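Long-range contacts in putative D-tyrosyl-tRNA(Tyr) deacylase 2 (Leishmania major, PDB 1TC5), which probably hydrolyses D-tyrosyl-tRNA(Tyr) to D-tyrosine and free tRNA, and may thereby protect the cell from D-tyrosine: residues P90-P98 with Y165-F174; T10-G21 with R33-F44. All coordinates share one frame; numbering follows the deposited sequence. Where two conformers were deposited one is given.

Contact 1 of 2, residues P90-P98 with Y165-F174; sequences PEMDILIVP and YNSRVISGTF
Asp93, at the start of strand 93-98, reaches across to the turn that leads into strand 169-171 and binds two residues of it, Asn166 and Arg168. Its CB lies 4.2 Å from Arg168 O, and CG, set beside the backbone N (chi1 -75°), is brought against Arg168 CB. From there the carboxylate divides its work. OD1 takes two nearly straight backbone bonds from opposite faces of its plane: Asn166 N at 2.7 Å, on the syn side, and Arg168 N at 3.0 Å, from well above the plane. OD2 forms a salt bridge with Arg168 NE at 2.7 Å, and a weak bond from Arg168 NH2 joins it. The arginine chain bends at chi3 to bring the guanidinium there, its plane steeply turned (78°) from the carboxylate; Gly35 N also binds OD2.

Nearby, Met92 lays its CE over the centre of the Tyr165 ring, 3.7 Å from the centroid, a CH-pi contact with the sulfur farther off above the same face. Ser167 OG donates to Pro90 O, and a water links Met92 O with Arg168 O.

Beyond the turn the strands run parallel, bonded in alternation from Ile94 N to Gly172 N. Leu95 CD1 packs on Ile170 CG2 at 3.6 Å on one face; on the other Ile96 CD1 meets Val169 CG1, near helix 119-136.

With three good donors and one weak one from the turn, and Gly35 N besides, the buried carboxylate of Asp93 is probably kept ionised, and its charge probably helps hold the backbone N-H groups of Asn166 and Arg168 in place where the edge strand begins.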
loop_
_atom_site.group_PDB
_atom_site.type_symbol
_atom_site.label_atom_id
_atom_site.label_comp_id
_atom_site.label_asym_id
_atom_site.label_seq_id
_atom_site.Cartn_x
_atom_site.Cartn_y
_atom_site.Cartn_z
ATOM N N PRO A 90 -20.868 5.122 8.362
ATOM C CA PRO A 90 -20.876 6.361 7.560
ATOM C C PRO A 90 -19.865 7.433 7.940
ATOM O O PRO A 90 -19.604 8.286 7.088
ATOM C CB PRO A 90 -22.296 6.937 7.769
ATOM C CG PRO A 90 -22.910 6.154 8.930
ATOM C CD PRO A 90 -22.176 4.845 8.990
ATOM N N GLU A 91 -19.344 7.408 9.163
ATOM C CA GLU A 91 -18.442 8.437 9.665
ATOM C C GLU A 91 -16.966 8.183 9.400
ATOM O O GLU A 91 -16.154 9.074 9.624
ATOM C CB GLU A 91 -18.642 8.604 11.163
ATOM C CG GLU A 91 -19.986 9.220 11.523
ATOM C CD GLU A 91 -19.981 9.793 12.929
ATOM O OE1 GLU A 91 -19.386 10.883 13.128
ATOM O OE2 GLU A 91 -20.562 9.155 13.827
ATOM N N MET A 92 -16.627 6.976 8.950
ATOM C CA MET A 92 -15.257 6.668 8.574
ATOM C C MET A 92 -14.846 7.572 7.396
ATOM O O MET A 92 -15.668 7.923 6.547
ATOM C CB MET A 92 -15.108 5.187 8.188
ATOM C CG MET A 92 -15.246 4.165 9.339
ATOM S SD MET A 92 -14.006 4.329 10.692
ATOM C CE MET A 92 -14.959 5.242 11.912
ATOM N N ASP A 93 -13.577 7.957 7.390
ATOM C CA ASP A 93 -12.985 8.772 6.347
ATOM C C ASP A 93 -12.477 7.858 5.241
ATOM O O ASP A 93 -12.154 6.705 5.478
ATOM C CB ASP A 93 -11.836 9.625 6.927
ATOM C CG ASP A 93 -12.317 10.786 7.749
ATOM O OD1 ASP A 93 -13.538 10.939 7.989
ATOM O OD2 ASP A 93 -11.534 11.632 8.213
ATOM N N ILE A 94 -12.442 8.384 4.026
ATOM C CA ILE A 94 -11.858 7.699 2.872
ATOM C C ILE A 94 -10.856 8.668 2.248
ATOM O O ILE A 94 -11.159 9.855 2.031
ATOM C CB ILE A 94 -12.955 7.247 1.851
ATOM C CG1 ILE A 94 -13.967 6.314 2.532
ATOM C CG2 ILE A 94 -12.333 6.519 0.659
ATOM C CD1 ILE A 94 -15.258 6.137 1.744
ATOM N N LEU A 95 -9.661 8.150 2.007
ATOM C CA LEU A 95 -8.567 8.866 1.382
ATOM C C LEU A 95 -8.211 8.134 0.100
ATOM O O LEU A 95 -7.810 6.997 0.159
ATOM C CB LEU A 95 -7.351 8.871 2.315
ATOM C CG LEU A 95 -6.099 9.551 1.769
ATOM C CD1 LEU A 95 -6.381 10.982 1.384
ATOM C CD2 LEU A 95 -4.965 9.504 2.794
ATOM N N ILE A 96 -8.361 8.812 -1.035
ATOM C CA ILE A 96 -8.220 8.208 -2.367
ATOM C C ILE A 96 -6.964 8.780 -2.982
ATOM O O ILE A 96 -6.801 10.016 -3.048
ATOM C CB ILE A 96 -9.446 8.563 -3.277
ATOM C CG1 ILE A 96 -10.750 8.111 -2.625
ATOM C CG2 ILE A 96 -9.301 7.923 -4.626
ATOM C CD1 ILE A 96 -11.990 8.735 -3.221
ATOM N N VAL A 97 -6.082 7.888 -3.413
ATOM C CA VAL A 97 -4.856 8.261 -4.075
ATOM C C VAL A 97 -4.777 7.604 -5.465
ATOM O O VAL A 97 -4.827 6.371 -5.577
ATOM C CB VAL A 97 -3.655 7.810 -3.235
ATOM C CG1 VAL A 97 -2.371 8.396 -3.759
ATOM C CG2 VAL A 97 -3.888 8.186 -1.766
ATOM N N PRO A 98 -4.598 8.407 -6.513
ATOM C CA PRO A 98 -4.418 7.841 -7.844
ATOM C C PRO A 98 -3.041 7.184 -7.897
ATOM O O PRO A 98 -2.043 7.822 -7.552
ATOM C CB PRO A 98 -4.509 9.061 -8.775
ATOM C CG PRO A 98 -4.115 10.246 -7.937
ATOM C CD PRO A 98 -4.484 9.884 -6.519
ATOM N N TYR A 165 -12.015 11.058 12.732
ATOM C CA TYR A 165 -12.728 10.896 11.471
ATOM C C TYR A 165 -13.936 11.851 11.458
ATOM O O TYR A 165 -14.395 12.309 12.522
ATOM C CB TYR A 165 -13.196 9.434 11.313
ATOM C CG TYR A 165 -13.937 8.923 12.543
ATOM C CD1 TYR A 165 -15.293 9.194 12.720
ATOM C CD2 TYR A 165 -13.277 8.208 13.530
ATOM C CE1 TYR A 165 -15.973 8.771 13.844
ATOM C CE2 TYR A 165 -13.955 7.764 14.668
ATOM C CZ TYR A 165 -15.306 8.073 14.817
ATOM O OH TYR A 165 -16.001 7.649 15.922
ATOM N N ASN A 166 -14.445 12.162 10.265
ATOM C CA ASN A 166 -15.580 13.082 10.112
ATOM C C ASN A 166 -16.276 12.945 8.746
ATOM O O ASN A 166 -16.606 13.922 8.093
ATOM C CB ASN A 166 -15.159 14.538 10.351
ATOM C CG ASN A 166 -16.355 15.471 10.527
ATOM O OD1 ASN A 166 -16.309 16.657 10.152
ATOM N ND2 ASN A 166 -17.437 14.936 11.071
ATOM N N SER A 167 -16.498 11.705 8.329
ATOM C CA SER A 167 -17.207 11.394 7.088
ATOM C C SER A 167 -16.552 12.044 5.862
ATOM O O SER A 167 -17.238 12.460 4.932
ATOM C CB SER A 167 -18.699 11.767 7.171
ATOM O OG SER A 167 -19.366 11.134 8.241
ATOM N N ARG A 168 -15.221 12.092 5.847
ATOM C CA ARG A 168 -14.489 12.773 4.770
ATOM C C ARG A 168 -14.285 11.886 3.573
ATOM O O ARG A 168 -14.238 10.666 3.692
ATOM C CB ARG A 168 -13.147 13.300 5.272
ATOM C CG ARG A 168 -13.348 14.383 6.298
ATOM C CD ARG A 168 -12.100 15.063 6.760
ATOM N NE ARG A 168 -11.574 14.353 7.901
ATOM C CZ ARG A 168 -11.628 14.744 9.162
ATOM N NH1 ARG A 168 -12.103 15.930 9.541
ATOM N NH2 ARG A 168 -11.158 13.916 10.072
ATOM N N VAL A 169 -14.213 12.509 2.402
ATOM C CA VAL A 169 -13.750 11.846 1.190
ATOM C C VAL A 169 -12.663 12.782 0.635
ATOM O O VAL A 169 -12.960 13.794 -0.021
ATOM C CB VAL A 169 -14.900 11.614 0.167
ATOM C CG1 VAL A 169 -14.352 11.059 -1.126
ATOM C CG2 VAL A 169 -15.954 10.701 0.728
ATOM N N ILE A 170 -11.418 12.449 0.977
ATOM C CA ILE A 170 -10.243 13.190 0.578
ATOM C C ILE A 170 -9.664 12.481 -0.623
ATOM O O ILE A 170 -9.651 11.267 -0.660
ATOM C CB ILE A 170 -9.185 13.245 1.721
ATOM C CG1 ILE A 170 -9.799 13.722 3.042
ATOM C CG2 ILE A 170 -8.023 14.131 1.314
ATOM C CD1 ILE A 170 -10.545 15.079 2.976
ATOM N N SER A 171 -9.209 13.252 -1.606
ATOM C CA SER A 171 -8.651 12.691 -2.829
ATOM C C SER A 171 -7.444 13.488 -3.333
ATOM O O SER A 171 -7.385 14.725 -3.238
ATOM C CB SER A 171 -9.744 12.592 -3.906
ATOM O OG SER A 171 -10.411 13.829 -4.064
ATOM N N GLY A 172 -6.477 12.760 -3.879
ATOM C CA GLY A 172 -5.296 13.355 -4.458
ATOM C C GLY A 172 -5.587 14.173 -5.691
ATOM O O GLY A 172 -6.613 14.015 -6.350
ATOM N N THR A 173 -4.691 15.105 -5.968
ATOM C CA THR A 173 -4.740 15.902 -7.190
ATOM C C THR A 173 -4.197 15.018 -8.290
ATOM O O THR A 173 -3.047 14.558 -8.194
ATOM C CB THR A 173 -3.869 17.156 -6.979
ATOM O OG1 THR A 173 -4.393 17.909 -5.868
ATOM C CG2 THR A 173 -3.945 18.127 -8.176
ATOM N N PHE A 174 -5.026 14.730 -9.291
ATOM C CA PHE A 174 -4.624 13.877 -10.388
ATOM C C PHE A 174 -3.402 14.443 -11.104
ATOM O O PHE A 174 -3.358 15.638 -11.418
ATOM C CB PHE A 174 -5.748 13.742 -11.415
ATOM C CG PHE A 174 -5.523 12.614 -12.390
ATOM C CD1 PHE A 174 -5.671 11.301 -11.977
ATOM C CD2 PHE A 174 -5.112 12.865 -13.690
ATOM C CE1 PHE A 174 -5.457 10.246 -12.851
ATOM C CE2 PHE A 174 -4.880 11.816 -14.572
ATOM C CZ PHE A 174 -5.061 10.505 -14.153
HETATM O O HOH W 1 -16.253 9.029 4.210
#

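Contact 2 of 2, residues T10-G21 with R33-F44; sequences TIRVMLQAMDQG and RAGRGVMVYIAF
Ala34 pairs with Gly21 through two backbone hydrogen bonds at the hairpin end of the contact, and Arg33, just before it, joins through water 3. This water donates to Gly21 O and Ala34 O and accepts from Arg33 NE at 3.0 Å, lying in the guanidinium plane; Arg33 NH1 and NH2 turn to the carbonyls of Lys158 and Gly161. Ala34 CB receives the methyl of Met18, CE at 3.6 Å, and Gly35 O lies against the same CE. Opposite Gly35 and Arg36 the first segment carries a classic beta bulge, Asp19 and Gln20 both facing Glu183; Gln20 NE2 folds back to Asp19 O. Arg36 runs its CG past Met18 O, and its NH2 binds Phe74 O.

From Gly37 onward an antiparallel ladder is regular, hydrogen-bonded pairs alternating with non-hydrogen-bonded ones. Val38 looks to the face covered by helices 55-67 and 119-136. Met39 takes the other, its CE 3.2 Å from Gln16 NE2. On the helix face again, Val40 CG2 meets Leu15 CD2 at 3.9 Å. Tyr41 shares the face of Met39, its CG beside the backbone N (chi1 -67°); the Gln16 amide is turned 84° from this ring, and its OE1 bonds to Tyr41 OH of the second subunit, with the reciprocal bond also made. Ile42 CG1 lies beside Val13 CG1 under the helices. Ala43 makes the last hydrogen-bonded pair, with Arg12, whose NE forms a salt bridge with Asp193. Phe44 with Ile11 ends the ladder, Phe44 CD1, at the ring edge, lying 3.8 Å from Ile11 CG1.

The two faces thus differ in chemistry: aliphatic and aromatic groups seat helices on one, while the other adds paired amide and phenol groups that join the homodimer.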
loop_
_atom_site.group_PDB
_atom_site.type_symbol
_atom_site.label_atom_id
_atom_site.label_comp_id
_atom_site.label_asym_id
_atom_site.label_seq_id
_atom_site.Cartn_x
_atom_site.Cartn_y
_atom_site.Cartn_z
ATOM N N THR A 10 -10.558 -2.928 -16.346
ATOM C CA THR A 10 -10.434 -3.246 -14.930
ATOM C C THR A 10 -10.166 -1.989 -14.075
ATOM O O THR A 10 -9.336 -1.159 -14.404
ATOM C CB THR A 10 -9.304 -4.298 -14.735
ATOM O OG1 THR A 10 -9.615 -5.494 -15.472
ATOM C CG2 THR A 10 -9.213 -4.769 -13.297
ATOM N N ILE A 11 -10.903 -1.850 -12.990
ATOM C CA ILE A 11 -10.580 -0.888 -11.940
ATOM C C ILE A 11 -9.839 -1.682 -10.874
ATOM O O ILE A 11 -10.435 -2.557 -10.245
ATOM C CB ILE A 11 -11.870 -0.261 -11.345
ATOM C CG1 ILE A 11 -12.614 0.566 -12.399
ATOM C CG2 ILE A 11 -11.546 0.608 -10.130
ATOM C CD1 ILE A 11 -14.095 0.655 -12.145
ATOM N N ARG A 12 -8.546 -1.403 -10.694
ATOM C CA ARG A 12 -7.730 -2.040 -9.655
ATOM C C ARG A 12 -7.641 -1.133 -8.451
ATOM O O ARG A 12 -7.269 0.030 -8.580
ATOM C CB ARG A 12 -6.314 -2.289 -10.180
ATOM C CG ARG A 12 -5.329 -2.830 -9.128
ATOM C CD ARG A 12 -4.142 -3.528 -9.735
ATOM N NE ARG A 12 -4.586 -4.720 -10.456
ATOM C CZ ARG A 12 -3.877 -5.350 -11.389
ATOM N NH1 ARG A 12 -2.667 -4.955 -11.708
ATOM N NH2 ARG A 12 -4.383 -6.401 -11.991
ATOM N N VAL A 13 -7.998 -1.652 -7.282
ATOM C CA VAL A 13 -7.787 -0.893 -6.048
ATOM C C VAL A 13 -6.982 -1.663 -5.005
ATOM O O VAL A 13 -7.160 -2.848 -4.833
ATOM C CB VAL A 13 -9.121 -0.391 -5.399
ATOM C CG1 VAL A 13 -9.803 0.635 -6.290
ATOM C CG2 VAL A 13 -10.056 -1.529 -5.061
ATOM N N MET A 14 -6.112 -0.948 -4.304
ATOM C CA MET A 14 -5.455 -1.452 -3.108
ATOM C C MET A 14 -6.044 -0.679 -1.919
ATOM O O MET A 14 -6.047 0.551 -1.915
ATOM C CB MET A 14 -3.932 -1.260 -3.192
ATOM C CG MET A 14 -3.162 -1.782 -1.984
ATOM S SD MET A 14 -1.350 -1.568 -2.057
ATOM C CE MET A 14 -1.094 -0.420 -0.712
ATOM N N LEU A 15 -6.535 -1.411 -0.924
ATOM C CA LEU A 15 -7.287 -0.842 0.189
ATOM C C LEU A 15 -6.570 -1.174 1.467
ATOM O O LEU A 15 -6.277 -2.347 1.717
ATOM C CB LEU A 15 -8.706 -1.431 0.249
ATOM C CG LEU A 15 -9.486 -1.508 -1.065
ATOM C CD1 LEU A 15 -10.743 -2.396 -0.903
ATOM C CD2 LEU A 15 -9.851 -0.130 -1.561
ATOM N N GLN A 16 -6.298 -0.146 2.279
ATOM C CA GLN A 16 -5.590 -0.302 3.555
ATOM C C GLN A 16 -6.385 0.346 4.682
ATOM O O GLN A 16 -7.032 1.399 4.485
ATOM C CB GLN A 16 -4.213 0.376 3.526
ATOM C CG GLN A 16 -3.203 -0.186 2.554
ATOM C CD GLN A 16 -1.865 0.540 2.609
ATOM O OE1 GLN A 16 -1.088 0.333 3.544
ATOM N NE2 GLN A 16 -1.579 1.363 1.594
ATOM N N ALA A 17 -6.370 -0.320 5.836
ATOM C CA ALA A 17 -6.940 0.215 7.083
ATOM C C ALA A 17 -6.130 1.430 7.533
ATOM O O ALA A 17 -4.944 1.304 7.876
ATOM C CB ALA A 17 -6.930 -0.836 8.178
ATOM N N MET A 18 -6.781 2.586 7.490
ATOM C CA MET A 18 -6.186 3.867 7.858
ATOM C C MET A 18 -6.582 4.254 9.278
ATOM O O MET A 18 -7.755 4.135 9.658
ATOM C CB MET A 18 -6.680 4.959 6.893
ATOM C CG MET A 18 -6.106 6.369 7.162
ATOM S SD MET A 18 -6.339 7.448 5.742
ATOM C CE MET A 18 -8.166 7.496 5.646
ATOM N N ASP A 19 -5.609 4.731 10.054
ATOM C CA ASP A 19 -5.899 5.446 11.295
ATOM C C ASP A 19 -5.791 6.957 11.088
ATOM O O ASP A 19 -6.702 7.706 11.456
ATOM C CB ASP A 19 -4.941 5.049 12.416
ATOM C CG ASP A 19 -5.380 5.582 13.750
ATOM O OD1 ASP A 19 -6.455 5.142 14.180
ATOM O OD2 ASP A 19 -4.767 6.454 14.415
ATOM N N GLN A 20 -4.667 7.384 10.501
ATOM C CA GLN A 20 -4.439 8.776 10.109
ATOM C C GLN A 20 -3.758 8.834 8.729
ATOM O O GLN A 20 -2.919 8.011 8.407
ATOM C CB GLN A 20 -3.513 9.508 11.100
ATOM C CG GLN A 20 -3.974 9.592 12.554
ATOM C CD GLN A 20 -5.060 10.620 12.785
ATOM O OE1 GLN A 20 -4.780 11.807 13.034
ATOM N NE2 GLN A 20 -6.307 10.171 12.710
ATOM N N GLY A 21 -4.107 9.839 7.937
ATOM C CA GLY A 21 -3.383 10.134 6.711
ATOM C C GLY A 21 -3.186 11.614 6.437
ATOM O O GLY A 21 -4.013 12.447 6.804
ATOM N N ARG A 33 -5.815 16.209 5.270
ATOM C CA ARG A 33 -5.829 15.199 6.298
ATOM C C ARG A 33 -7.080 14.344 6.293
ATOM O O ARG A 33 -8.198 14.820 5.989
ATOM C CB ARG A 33 -5.699 15.884 7.649
ATOM C CG ARG A 33 -4.355 16.568 7.839
ATOM C CD ARG A 33 -4.103 16.907 9.284
ATOM N NE ARG A 33 -4.016 15.679 10.072
ATOM C CZ ARG A 33 -3.832 15.624 11.380
ATOM N NH1 ARG A 33 -3.699 16.736 12.088
ATOM N NH2 ARG A 33 -3.759 14.447 11.980
ATOM N N ALA A 34 -6.875 13.082 6.659
ATOM C CA ALA A 34 -7.960 12.175 7.003
ATOM C C ALA A 34 -7.691 11.468 8.326
ATOM O O ALA A 34 -6.537 11.225 8.698
ATOM C CB ALA A 34 -8.155 11.135 5.894
ATOM N N GLY A 35 -8.775 11.126 9.027
ATOM C CA GLY A 35 -8.681 10.276 10.204
ATOM C C GLY A 35 -8.948 8.820 9.870
ATOM O O GLY A 35 -8.606 8.335 8.787
ATOM N N ARG A 36 -9.583 8.125 10.809
ATOM C CA ARG A 36 -9.755 6.698 10.694
ATOM C C ARG A 36 -10.696 6.346 9.558
ATOM O O ARG A 36 -11.732 6.977 9.358
ATOM C CB ARG A 36 -10.276 6.083 11.977
ATOM C CG ARG A 36 -10.272 4.546 11.939
ATOM C CD ARG A 36 -10.304 3.929 13.312
ATOM N NE ARG A 36 -11.647 3.978 13.843
ATOM C CZ ARG A 36 -12.043 4.576 14.973
ATOM N NH1 ARG A 36 -11.219 5.236 15.773
ATOM N NH2 ARG A 36 -13.309 4.495 15.300
ATOM N N GLY A 37 -10.318 5.319 8.826
ATOM C CA GLY A 37 -11.141 4.835 7.729
ATOM C C GLY A 37 -10.335 3.972 6.790
ATOM O O GLY A 37 -9.616 3.079 7.241
ATOM N N VAL A 38 -10.462 4.228 5.498
ATOM C CA VAL A 38 -9.770 3.446 4.473
ATOM C C VAL A 38 -9.008 4.331 3.483
ATOM O O VAL A 38 -9.540 5.340 2.991
ATOM C CB VAL A 38 -10.771 2.572 3.719
ATOM C CG1 VAL A 38 -10.098 1.860 2.534
ATOM C CG2 VAL A 38 -11.439 1.578 4.679
ATOM N N MET A 39 -7.755 3.961 3.220
ATOM C CA MET A 39 -6.952 4.559 2.159
ATOM C C MET A 39 -7.016 3.679 0.912
ATOM O O MET A 39 -6.682 2.480 0.954
ATOM C CB MET A 39 -5.505 4.752 2.585
ATOM C CG MET A 39 -4.657 5.472 1.521
ATOM S SD MET A 39 -3.062 6.044 2.051
ATOM C CE MET A 39 -2.236 4.432 2.184
ATOM N N VAL A 40 -7.425 4.303 -0.190
ATOM C CA VAL A 40 -7.685 3.634 -1.456
ATOM C C VAL A 40 -6.645 4.113 -2.450
ATOM O O VAL A 40 -6.558 5.316 -2.690
ATOM C CB VAL A 40 -9.089 4.040 -1.988
ATOM C CG1 VAL A 40 -9.396 3.413 -3.338
ATOM C CG2 VAL A 40 -10.184 3.699 -0.977
ATOM N N TYR A 41 -5.856 3.193 -2.999
ATOM C CA TYR A 41 -5.050 3.428 -4.194
ATOM C C TYR A 41 -5.803 2.903 -5.430
ATOM O O TYR A 41 -6.269 1.783 -5.433
ATOM C CB TYR A 41 -3.717 2.691 -4.102
ATOM C CG TYR A 41 -2.700 3.122 -3.062
ATOM C CD1 TYR A 41 -2.887 4.221 -2.258
ATOM C CD2 TYR A 41 -1.510 2.393 -2.897
ATOM C CE1 TYR A 41 -1.925 4.593 -1.295
ATOM C CE2 TYR A 41 -0.557 2.753 -1.962
ATOM C CZ TYR A 41 -0.761 3.863 -1.158
ATOM O OH TYR A 41 0.182 4.238 -0.212
ATOM N N ILE A 42 -5.889 3.696 -6.498
ATOM C CA ILE A 42 -6.701 3.317 -7.634
ATOM C C ILE A 42 -5.992 3.488 -8.991
ATOM O O ILE A 42 -5.315 4.478 -9.253
ATOM C CB ILE A 42 -8.058 4.116 -7.595
ATOM C CG1 ILE A 42 -9.033 3.639 -8.672
ATOM C CG2 ILE A 42 -7.834 5.630 -7.660
ATOM C CD1 ILE A 42 -10.477 4.034 -8.326
ATOM N N ALA A 43 -6.214 2.513 -9.855
ATOM C CA ALA A 43 -5.702 2.514 -11.217
ATOM C C ALA A 43 -6.793 2.002 -12.120
ATOM O O ALA A 43 -7.567 1.127 -11.730
ATOM C CB ALA A 43 -4.525 1.603 -11.332
ATOM N N PHE A 44 -6.823 2.551 -13.328
ATOM C CA PHE A 44 -7.777 2.212 -14.342
ATOM C C PHE A 44 -7.009 1.580 -15.487
ATOM O O PHE A 44 -6.176 2.223 -16.113
ATOM C CB PHE A 44 -8.575 3.459 -14.805
ATOM C CG PHE A 44 -9.317 4.135 -13.689
ATOM C CD1 PHE A 44 -10.517 3.628 -13.234
ATOM C CD2 PHE A 44 -8.819 5.272 -13.095
ATOM C CE1 PHE A 44 -11.196 4.227 -12.194
ATOM C CE2 PHE A 44 -9.496 5.870 -12.041
ATOM C CZ PHE A 44 -10.677 5.343 -11.591
HETATM O O HOH W 2 -8.418 6.993 14.949
HETATM O O HOH W 3 -4.398 12.719 9.498
#

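From the N terminus, strand 10-18 runs into the hairpin 20-24/31-34, and the chain returns as strand 37-45, so contact 2 closes a short loop early. Helix 55-67 follows before strand 93-98 adds to the other side of 37-45. Helix 119-136 and a long excursion then lead to 165-174, where contact 1 closes a loop of 66 residues. The two are in series, neither nested nor crossed. They share one mixed sheet: Val40 bonds through its backbone to Leu95 and Val97, so contact 1 supplies the edge strand and contact 2 reaches the dimer side. Elsewhere, Tyr165 packs on Arg36, and Ile170 CG1 rests against Arg33 O.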